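Local coordinates for hydrogenase expression/formation protein HypE (Desulfovibrio vulgaris subsp. vulgaris, PDB 2Z1U) that binds ATP and magnesium as a homodimer and takes part in hydrogenase maturation, probably by activating a ligand precursor for the metal centre, at residues P50-T55 with N80-L85. Residues are numbered along the deposited sequence; the frame is centred on the assembly and turned at random.
With MG (magnesium ion), chain C; ATP (adenosine-5'-triphosphate), chain D.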
# COMPACT_ATOMS: atom_id res chain seq x y z
N PRO A 50 -0.76 -12.18 16.95
CA PRO A 50 -0.34 -10.78 17.03
C PRO A 50 0.55 -10.48 15.84
O PRO A 50 1.58 -11.13 15.65
CB PRO A 50 0.45 -10.72 18.35
CG PRO A 50 0.25 -12.05 19.02
CD PRO A 50 -0.08 -13.03 17.94
N LEU A 51 0.13 -9.53 15.01
CA LEU A 51 0.81 -9.22 13.77
C LEU A 51 1.28 -7.78 13.75
O LEU A 51 0.75 -6.94 14.47
CB LEU A 51 -0.11 -9.47 12.56
CG LEU A 51 -0.77 -10.85 12.46
CD1 LEU A 51 -1.75 -10.83 11.34
CD2 LEU A 51 0.25 -11.96 12.28
N ALA A 52 2.28 -7.50 12.93
CA ALA A 52 2.74 -6.15 12.70
C ALA A 52 2.50 -5.78 11.22
O ALA A 52 2.82 -6.57 10.33
CB ALA A 52 4.19 -6.02 13.06
N MET A 53 1.93 -4.60 10.98
CA MET A 53 1.61 -4.13 9.63
C MET A 53 2.14 -2.70 9.39
O MET A 53 1.93 -1.79 10.21
CB MET A 53 0.10 -4.17 9.40
CG MET A 53 -0.38 -3.60 8.05
SD MET A 53 -2.20 -3.50 7.92
CE MET A 53 -2.43 -3.45 6.15
N SER A 54 2.82 -2.51 8.27
CA SER A 54 3.39 -1.21 7.89
C SER A 54 3.21 -0.95 6.40
O SER A 54 3.27 -1.89 5.59
CB SER A 54 4.89 -1.21 8.20
OG SER A 54 5.48 0.02 7.85
N THR A 55 3.01 0.31 6.02
CA THR A 55 3.01 0.67 4.60
C THR A 55 3.97 1.84 4.33
O THR A 55 4.15 2.70 5.17
CB THR A 55 1.59 1.02 4.07
OG1 THR A 55 1.62 1.03 2.64
CG2 THR A 55 1.12 2.43 4.56
N ASN A 80 12.02 -3.83 6.73
CA ASN A 80 12.60 -3.19 7.92
C ASN A 80 11.55 -2.61 8.88
O ASN A 80 11.64 -2.84 10.08
CB ASN A 80 13.67 -2.12 7.54
CG ASN A 80 14.89 -2.75 6.89
OD1 ASN A 80 15.02 -3.98 6.86
ND2 ASN A 80 15.73 -1.93 6.29
N ASP A 81 10.58 -1.85 8.36
CA ASP A 81 9.57 -1.24 9.22
C ASP A 81 8.77 -2.28 10.03
O ASP A 81 8.53 -2.10 11.22
CB ASP A 81 8.63 -0.33 8.41
CG ASP A 81 8.90 1.15 8.67
OD1 ASP A 81 8.25 2.03 8.06
OD2 ASP A 81 9.74 1.43 9.53
N VAL A 82 8.33 -3.35 9.36
CA VAL A 82 7.68 -4.46 10.06
C VAL A 82 8.58 -5.02 11.17
O VAL A 82 8.12 -5.27 12.29
CB VAL A 82 7.26 -5.57 9.08
CG1 VAL A 82 6.80 -6.83 9.85
CG2 VAL A 82 6.14 -5.06 8.14
N SER A 83 9.87 -5.21 10.86
CA SER A 83 10.87 -5.69 11.83
C SER A 83 11.02 -4.82 13.07
O SER A 83 11.31 -5.34 14.16
CB SER A 83 12.26 -5.89 11.17
OG SER A 83 12.21 -6.87 10.13
N MET A 84 10.84 -3.51 12.91
CA MET A 84 10.99 -2.57 14.05
C MET A 84 10.04 -2.84 15.21
O MET A 84 10.32 -2.45 16.33
CB MET A 84 10.86 -1.11 13.58
CG MET A 84 11.86 -0.65 12.51
SD MET A 84 13.61 -0.85 12.95
CE MET A 84 13.99 -2.52 12.40
N LEU A 85 8.91 -3.50 14.94
CA LEU A 85 8.00 -3.91 16.00
C LEU A 85 8.34 -5.30 16.55
O LEU A 85 7.49 -5.95 17.16
CB LEU A 85 6.55 -3.88 15.51
CG LEU A 85 5.56 -3.14 16.41
CD1 LEU A 85 5.86 -1.63 16.40
CD2 LEU A 85 4.12 -3.42 15.97
MG MG C . 10.71 3.34 10.04
PG ATP D . 9.73 6.96 6.49
O1G ATP D . 8.40 7.02 5.70
O2G ATP D . 10.37 8.31 6.59
O3G ATP D . 10.68 5.86 6.04
PB ATP D . 8.49 5.54 8.71
O1B ATP D . 7.71 4.89 7.55
O2B ATP D . 9.17 4.64 9.70
O3B ATP D . 9.46 6.63 8.04
PA ATP D . 6.53 7.60 8.96
O1A ATP D . 7.29 8.90 9.20
O2A ATP D . 6.17 7.41 7.51
O3A ATP D . 7.42 6.37 9.58
O5' ATP D . 5.28 7.46 9.90
C5' ATP D . 5.29 7.91 11.26
C4' ATP D . 3.99 7.46 11.88
O4' ATP D . 2.94 8.22 11.25
C3' ATP D . 3.68 5.99 11.61
O3' ATP D . 3.06 5.45 12.79
C2' ATP D . 2.67 6.00 10.47
O2' ATP D . 1.77 4.90 10.60
C1' ATP D . 1.95 7.35 10.66
N9 ATP D . 1.50 7.97 9.38
C8 ATP D . 2.25 8.60 8.47
N7 ATP D . 1.49 9.05 7.45
C5 ATP D . 0.23 8.66 7.72
C6 ATP D . -1.09 8.79 7.06
N6 ATP D . -1.18 9.41 5.87
N1 ATP D . -2.14 8.26 7.68
C2 ATP D . -2.09 7.62 8.86
N3 ATP D . -0.91 7.48 9.52
C4 ATP D . 0.24 7.98 8.99
O HOH W 1 11.53 5.64 10.62
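Ser54 OG, hydrogen-bonded to the backbone O of Asp41 of the second subunit, also rests on Asp81, its oxygen 3.2 Å from Asp81 CB and thus against the aliphatic part of that residue. This is the N-terminal, PurM-like domain of HypE: strand 50-58, an outer strand of its chain's mixed sheet, is covered on one face by helix 70-83 and the residues that follow. With OG anti to the backbone N (chi1 -180°), the serine hydroxyl lies along the flank of Asp81 and stands 3.4 Å from Asp81 OD1.

Beyond this point the carboxylate of Asp81 turns to the nucleotide. OD2 binds the magnesium ion at 2.2 Å, and the same ion takes ATP O2B, a water, Asp220 and, from the second subunit, Asp41. OD1 lies only 3.0 Å from ATP O1B and close to Asp56 as well, a crowd of negative charge that the magnesium probably offsets. Asp41 therefore links the two halves of the contact, its backbone O holding Ser54 while its carboxylate shares the metal with Asp81.

The rest of the contact is largely apolar and wholly buried. Val82 sets its two methyls against Ser54 and Ala52, two residues apart on the same face of the strand: CG2, anti to the carbonyl carbon, meets Ser54 CB at 4.0 Å, whereas CG1 touches Ala52 at both its carbonyl O and its CB. Farther along, Leu85 closes over the small Ala52, which also packs on Ala87 of strand 87-99. Along the edge of strand 50-58 that is not paired with strand 141-151, Pro50, Leu51 and Met53 pair with an antiparallel strand of the second subunit, carrying the sheet across the dimer interface. Ala52 CB touches the leucine at its base and at one of its two methyls, with Leu85 CB 4.0 Å and Leu85 CD2 3.9 Å away.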